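Local coordinates for LP04448p (Drosophila melanogaster, PDB 4QMH), which belongs to the XMAP215 family, which drives microtubule polymerization through an array of TOG domains that probably bind tubulin, at residues 9-18 with 44-55. Sequence-based numbering, arbitrary orientation.
Sequences LPRVDIAPQI and IISEARLIKPSI
V12 and I51 form a single parallel beta bridge. V12 N donates to L50 O (2.9 Å). K52 N returns a bond to V12 O (2.9 Å). Water 1 joins P10 O to L50 O beside the bridge.

R11 and K52 add side-chain bonds to carbonyls. R11 NH1 donates to I51 O (3.1 Å), which lies at the guanidinium edge, slightly out of plane. NH2 of the same group makes a salt bridge with D7. K52 runs alongside 11-13 and bends at its last torsion, chi4 -57°, to set NZ on R11 O (3.1 Å).

D13 OD1 is gripped from opposite faces of the carboxylate. S54 OG donates to it across the contact (2.8 Å). A15 N donates from the other face (3.0 Å), closing an Asx turn where the 3-10 segment 15-17 starts. With D13 replaced by an alanine, S54 OG and A15 N would both lose this acceptor, and the turn would probably be less firmly set.

The apolar part centres on I14. Its chi1 of 63° leaves CG2 turned to A48 and I51, and CG1 to I55 CG2. I14 CG2 meets I51 CG2 (3.7 Å) and A48 CB (3.8 Å). V12 CB packs on the same A48 methyl. The Q17 amide lies against I44, with OE1 on CG1, while water 4 links Q17 NE2 to I44 O.

The loop before helix 20-26 is thus fixed to the end of helix 31-48 and the chain that follows it, in the helical TOG domain. The bridge and the bonds of R11, K52 and D13 set the register of the two segments. I14 packs against A48, I51 and I55, so the contact rests on both polar bonds and apolar packing.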
ATOM      1  N   LEU A   9      -6.456  -4.729  25.768  1.00 10.68           N
ATOM      2  CA  LEU A   9      -7.585  -3.797  25.740  1.00  8.38           C
ATOM      3  C   LEU A   9      -8.894  -4.547  25.543  1.00  9.72           C
ATOM      4  O   LEU A   9      -8.939  -5.584  24.866  1.00 13.25           O
ATOM      5  CB  LEU A   9      -7.407  -2.779  24.622  1.00  9.79           C
ATOM      6  CG  LEU A   9      -6.418  -1.658  24.926  1.00 10.52           C
ATOM      7  CD1 LEU A   9      -5.981  -0.966  23.660  1.00 11.97           C
ATOM      8  CD2 LEU A   9      -7.051  -0.683  25.931  1.00 10.88           C
ATOM      9  N   PRO A  10      -9.983  -4.019  26.113  1.00 12.16           N
ATOM     10  CA  PRO A  10     -11.271  -4.657  25.859  1.00 14.22           C
ATOM     11  C   PRO A  10     -11.665  -4.346  24.430  1.00 15.25           C
ATOM     12  O   PRO A  10     -11.723  -3.174  24.021  1.00 15.68           O
ATOM     13  CB  PRO A  10     -12.207  -3.982  26.868  1.00 20.01           C
ATOM     14  CG  PRO A  10     -11.555  -2.676  27.182  1.00 22.69           C
ATOM     15  CD  PRO A  10     -10.079  -2.871  27.031  1.00 20.22           C
ATOM     16  N   ARG A  11     -11.881  -5.396  23.655  1.00 10.99           N
ATOM     17  CA  ARG A  11     -12.176  -5.223  22.243  1.00  9.12           C
ATOM     18  C   ARG A  11     -13.472  -5.918  21.872  1.00 11.17           C
ATOM     19  O   ARG A  11     -13.711  -7.068  22.254  1.00 14.70           O
ATOM     20  CB  ARG A  11     -11.018  -5.733  21.372  1.00 10.58           C
ATOM     21  CG  ARG A  11      -9.726  -4.945  21.571  1.00 12.48           C
ATOM     22  CD  ARG A  11      -8.569  -5.456  20.700  1.00  8.69           C
ATOM     23  NE  ARG A  11      -7.455  -4.523  20.812  1.00  7.47           N
ATOM     24  CZ  ARG A  11      -7.372  -3.382  20.130  1.00  7.65           C
ATOM     25  NH1 ARG A  11      -8.322  -3.037  19.259  1.00  9.66           N
ATOM     26  NH2 ARG A  11      -6.340  -2.581  20.326  1.00 11.09           N
ATOM     27  N   VAL A  12     -14.312  -5.204  21.130  1.00  9.29           N
ATOM     28  CA  VAL A  12     -15.592  -5.740  20.687  1.00 16.03           C
ATOM     29  C   VAL A  12     -15.401  -6.567  19.420  1.00 14.12           C
ATOM     30  O   VAL A  12     -14.722  -6.139  18.492  1.00 13.05           O
ATOM     31  CB  VAL A  12     -16.587  -4.597  20.394  1.00 15.01           C
ATOM     32  CG1 VAL A  12     -17.895  -5.144  19.822  1.00 18.42           C
ATOM     33  CG2 VAL A  12     -16.843  -3.767  21.651  1.00 18.57           C
ATOM     34  N   ASP A  13     -16.002  -7.753  19.381  1.00 13.50           N
ATOM     35  CA  ASP A  13     -16.035  -8.525  18.151  1.00 12.46           C
ATOM     36  C   ASP A  13     -17.229  -8.049  17.324  1.00 14.91           C
ATOM     37  O   ASP A  13     -18.374  -8.310  17.687  1.00 14.22           O
ATOM     38  CB  ASP A  13     -16.160 -10.020  18.460  1.00 16.77           C
ATOM     39  CG  ASP A  13     -16.167 -10.877  17.210  1.00 16.56           C
ATOM     40  OD1 ASP A  13     -15.899 -10.346  16.110  1.00 15.26           O
ATOM     41  OD2 ASP A  13     -16.437 -12.091  17.329  1.00 21.97           O
ATOM     42  N   ILE A  14     -16.969  -7.341  16.228  1.00 11.49           N
ATOM     43  CA  ILE A  14     -18.066  -6.838  15.395  1.00 12.64           C
ATOM     44  C   ILE A  14     -18.467  -7.800  14.279  1.00 10.59           C
ATOM     45  O   ILE A  14     -19.371  -7.507  13.500  1.00 11.89           O
ATOM     46  CB  ILE A  14     -17.776  -5.443  14.788  1.00 13.54           C
ATOM     47  CG1 ILE A  14     -16.567  -5.493  13.854  1.00 11.87           C
ATOM     48  CG2 ILE A  14     -17.614  -4.403  15.892  1.00 11.30           C
ATOM     49  CD1 ILE A  14     -16.409  -4.234  13.006  1.00 13.17           C
ATOM     50  N   ALA A  15     -17.798  -8.945  14.191  1.00 12.00           N
ATOM     51  CA  ALA A  15     -18.138  -9.909  13.146  1.00 13.42           C
ATOM     52  C   ALA A  15     -19.641 -10.212  13.063  1.00 10.79           C
ATOM     53  O   ALA A  15     -20.192 -10.253  11.972  1.00 14.61           O
ATOM     54  CB  ALA A  15     -17.332 -11.191  13.290  1.00 13.52           C
ATOM     55  N   PRO A  16     -20.302 -10.442  14.212  1.00 14.74           N
ATOM     56  CA  PRO A  16     -21.739 -10.736  14.143  1.00 14.80           C
ATOM     57  C   PRO A  16     -22.567  -9.617  13.502  1.00 13.51           C
ATOM     58  O   PRO A  16     -23.665  -9.887  13.015  1.00 16.58           O
ATOM     59  CB  PRO A  16     -22.127 -10.898  15.614  1.00 19.54           C
ATOM     60  CG  PRO A  16     -20.885 -11.400  16.262  1.00 16.40           C
ATOM     61  CD  PRO A  16     -19.771 -10.650  15.572  1.00 12.43           C
ATOM     62  N   GLN A  17     -22.047  -8.391  13.500  1.00 12.09           N
ATOM     63  CA  GLN A  17     -22.773  -7.253  12.924  1.00 12.12           C
ATOM     64  C   GLN A  17     -22.528  -7.108  11.425  1.00 12.88           C
ATOM     65  O   GLN A  17     -23.224  -6.346  10.746  1.00 13.07           O
ATOM     66  CB  GLN A  17     -22.380  -5.949  13.630  1.00 12.31           C
ATOM     67  CG  GLN A  17     -22.798  -5.877  15.093  1.00 11.17           C
ATOM     68  CD  GLN A  17     -22.609  -4.488  15.684  1.00  9.29           C
ATOM     69  OE1 GLN A  17     -23.336  -3.549  15.353  1.00 20.15           O
ATOM     70  NE2 GLN A  17     -21.638  -4.357  16.571  1.00 10.94           N
ATOM     71  N   ILE A  18     -21.537  -7.831  10.911  1.00 11.16           N
ATOM     72  CA  ILE A  18     -21.278  -7.825   9.475  1.00 10.01           C
ATOM     73  C   ILE A  18     -22.172  -8.874   8.817  1.00 15.29           C
ATOM     74  O   ILE A  18     -21.726  -9.958   8.440  1.00 14.48           O
ATOM     75  CB  ILE A  18     -19.802  -8.081   9.140  1.00 13.89           C
ATOM     76  CG1 ILE A  18     -18.894  -7.195   9.999  1.00 13.30           C
ATOM     77  CG2 ILE A  18     -19.545  -7.834   7.659  1.00 12.34           C
ATOM     78  CD1 ILE A  18     -19.195  -5.719   9.883  1.00 12.40           C
ATOM     79  N   ILE A  44     -21.258   1.282  13.138  1.00 12.44           N
ATOM     80  CA  ILE A  44     -20.915   0.043  13.837  1.00 11.21           C
ATOM     81  C   ILE A  44     -19.516   0.155  14.427  1.00 10.75           C
ATOM     82  O   ILE A  44     -19.297  -0.170  15.600  1.00 11.45           O
ATOM     83  CB  ILE A  44     -20.970  -1.191  12.897  1.00  7.57           C
ATOM     84  CG1 ILE A  44     -22.416  -1.579  12.583  1.00 13.42           C
ATOM     85  CG2 ILE A  44     -20.267  -2.371  13.547  1.00  9.94           C
ATOM     86  CD1 ILE A  44     -22.543  -2.503  11.391  1.00 13.54           C
ATOM     87  N   ILE A  45     -18.570   0.627  13.615  1.00  9.90           N
ATOM     88  CA  ILE A  45     -17.199   0.794  14.084  1.00  7.89           C
ATOM     89  C   ILE A  45     -17.099   1.867  15.176  1.00 11.53           C
ATOM     90  O   ILE A  45     -16.464   1.649  16.210  1.00 11.35           O
ATOM     91  CB  ILE A  45     -16.221   1.107  12.919  1.00  7.72           C
ATOM     92  CG1 ILE A  45     -16.263  -0.023  11.888  1.00  9.65           C
ATOM     93  CG2 ILE A  45     -14.811   1.304  13.472  1.00  8.76           C
ATOM     94  CD1 ILE A  45     -15.680   0.352  10.541  1.00 11.29           C
ATOM     95  N   SER A  46     -17.726   3.023  14.954  1.00 11.49           N
ATOM     96  CA  SER A  46     -17.700   4.107  15.933  1.00 13.55           C
ATOM     97  C   SER A  46     -18.258   3.687  17.289  1.00 12.44           C
ATOM     98  O   SER A  46     -17.713   4.042  18.340  1.00 15.79           O
ATOM     99  CB  SER A  46     -18.504   5.306  15.417  1.00 16.30           C
ATOM    100  OG  SER A  46     -17.772   5.992  14.419  1.00 31.07           O
ATOM    101  N   GLU A  47     -19.357   2.946  17.265  1.00 10.32           N
ATOM    102  CA  GLU A  47     -20.025   2.550  18.504  1.00 11.89           C
ATOM    103  C   GLU A  47     -19.162   1.555  19.285  1.00 14.21           C
ATOM    104  O   GLU A  47     -19.112   1.599  20.515  1.00 15.64           O
ATOM    105  CB  GLU A  47     -21.397   1.941  18.197  1.00 15.17           C
ATOM    106  CG  GLU A  47     -22.138   1.395  19.427  1.00 24.37           C
ATOM    107  CD  GLU A  47     -22.513   2.470  20.447  1.00 47.49           C
ATOM    108  OE1 GLU A  47     -22.280   3.670  20.184  1.00 52.27           O
ATOM    109  OE2 GLU A  47     -23.051   2.107  21.517  1.00 57.68           O
ATOM    110  N   ALA A  48     -18.480   0.659  18.574  1.00 13.82           N
ATOM    111  CA  ALA A  48     -17.589  -0.296  19.228  1.00 11.16           C
ATOM    112  C   ALA A  48     -16.299   0.355  19.753  1.00 10.75           C
ATOM    113  O   ALA A  48     -15.797  -0.001  20.829  1.00 11.82           O
ATOM    114  CB  ALA A  48     -17.269  -1.454  18.280  1.00 10.36           C
ATOM    115  N   ARG A  49     -15.795   1.315  18.980  1.00 11.18           N
ATOM    116  CA  ARG A  49     -14.540   2.039  19.232  1.00  9.61           C
ATOM    117  C   ARG A  49     -13.282   1.184  19.058  1.00 10.09           C
ATOM    118  O   ARG A  49     -12.444   1.488  18.212  1.00  9.49           O
ATOM    119  CB  ARG A  49     -14.512   2.764  20.579  1.00  9.93           C
ATOM    120  CG  ARG A  49     -13.260   3.630  20.714  1.00 12.69           C
ATOM    121  CD  ARG A  49     -13.244   4.418  22.006  1.00 14.19           C
ATOM    122  NE  ARG A  49     -11.999   5.157  22.152  1.00 17.80           N
ATOM    123  CZ  ARG A  49     -11.618   5.757  23.273  1.00 22.40           C
ATOM    124  NH1 ARG A  49     -12.396   5.703  24.349  1.00 18.07           N
ATOM    125  NH2 ARG A  49     -10.459   6.408  23.321  1.00 22.42           N
ATOM    126  N   LEU A  50     -13.142   0.148  19.876  1.00  8.62           N
ATOM    127  CA  LEU A  50     -12.015  -0.776  19.743  1.00  6.41           C
ATOM    128  C   LEU A  50     -12.545  -2.159  19.430  1.00  8.24           C
ATOM    129  O   LEU A  50     -13.452  -2.645  20.101  1.00 10.18           O
ATOM    130  CB  LEU A  50     -11.164  -0.812  21.016  1.00  9.00           C
ATOM    131  CG  LEU A  50     -10.548   0.501  21.499  1.00  9.54           C
ATOM    132  CD1 LEU A  50      -9.673   0.227  22.719  1.00 10.85           C
ATOM    133  CD2 LEU A  50      -9.760   1.219  20.400  1.00 10.71           C
ATOM    134  N   ILE A  51     -11.985  -2.789  18.398  1.00  7.89           N
ATOM    135  CA  ILE A  51     -12.532  -4.047  17.887  1.00  5.99           C
ATOM    136  C   ILE A  51     -11.477  -5.146  17.740  1.00 10.82           C
ATOM    137  O   ILE A  51     -10.281  -4.874  17.673  1.00 11.12           O
ATOM    138  CB  ILE A  51     -13.271  -3.852  16.534  1.00  5.83           C
ATOM    139  CG1 ILE A  51     -12.291  -3.441  15.422  1.00  9.37           C
ATOM    140  CG2 ILE A  51     -14.389  -2.807  16.659  1.00  8.09           C
ATOM    141  CD1 ILE A  51     -12.942  -3.216  14.082  1.00 10.45           C
ATOM    142  N   LYS A  52     -11.944  -6.389  17.702  1.00 12.35           N
ATOM    143  CA  LYS A  52     -11.089  -7.533  17.428  1.00 10.43           C
ATOM    144  C   LYS A  52     -10.826  -7.590  15.925  1.00  8.68           C
ATOM    145  O   LYS A  52     -11.493  -6.914  15.149  1.00  8.38           O
ATOM    146  CB  LYS A  52     -11.783  -8.819  17.888  1.00 12.18           C
ATOM    147  CG  LYS A  52     -12.173  -8.828  19.346  1.00 17.07           C
ATOM    148  CD  LYS A  52     -12.512 -10.241  19.795  1.00 19.41           C
ATOM    149  CE  LYS A  52     -13.043 -10.257  21.226  1.00 31.63           C
ATOM    150  NZ  LYS A  52     -12.090  -9.652  22.196  1.00 35.60           N
ATOM    151  N   PRO A  53      -9.846  -8.399  15.502  1.00  9.02           N
ATOM    152  CA  PRO A  53      -9.531  -8.488  14.070  1.00 12.81           C
ATOM    153  C   PRO A  53     -10.553  -9.279  13.257  1.00  7.50           C
ATOM    154  O   PRO A  53     -10.510  -9.263  12.030  1.00 14.35           O
ATOM    155  CB  PRO A  53      -8.188  -9.237  14.054  1.00 15.42           C
ATOM    156  CG  PRO A  53      -7.652  -9.138  15.437  1.00 17.19           C
ATOM    157  CD  PRO A  53      -8.845  -9.095  16.330  1.00 13.39           C
ATOM    158  N   SER A  54     -11.453  -9.981  13.935  1.00 11.23           N
ATOM    159  CA  SER A  54     -12.457 -10.803  13.266  1.00 12.31           C
ATOM    160  C   SER A  54     -13.606  -9.941  12.745  1.00 11.73           C
ATOM    161  O   SER A  54     -14.404  -9.412  13.528  1.00 12.68           O
ATOM    162  CB  SER A  54     -12.988 -11.859  14.238  1.00 14.31           C
ATOM    163  OG  SER A  54     -13.346 -11.285  15.487  1.00 14.94           O
ATOM    164  N   ILE A  55     -13.693  -9.797  11.426  1.00  7.70           N
ATOM    165  CA  ILE A  55     -14.728  -8.949  10.838  1.00  9.42           C
ATOM    166  C   ILE A  55     -15.530  -9.673   9.761  1.00 11.77           C
ATOM    167  O   ILE A  55     -16.033  -9.062   8.820  1.00 11.25           O
ATOM    168  CB  ILE A  55     -14.126  -7.616  10.302  1.00 10.65           C
ATOM    169  CG1 ILE A  55     -12.956  -7.888   9.345  1.00 11.79           C
ATOM    170  CG2 ILE A  55     -13.689  -6.736  11.475  1.00 10.87           C
ATOM    171  CD1 ILE A  55     -12.359  -6.630   8.724  1.00 12.87           C
TER
HETATM  172  O   HOH W   1     -14.062  -2.038  23.103  1.00 21.25           O
HETATM  173  O   HOH W   2     -11.624  -8.234  24.594  1.00 30.07           O
HETATM  174  O   HOH W   3     -14.160  -7.459  15.473  1.00 10.72           O
HETATM  175  O   HOH W   4     -20.973  -1.625  17.333  1.00 15.34           O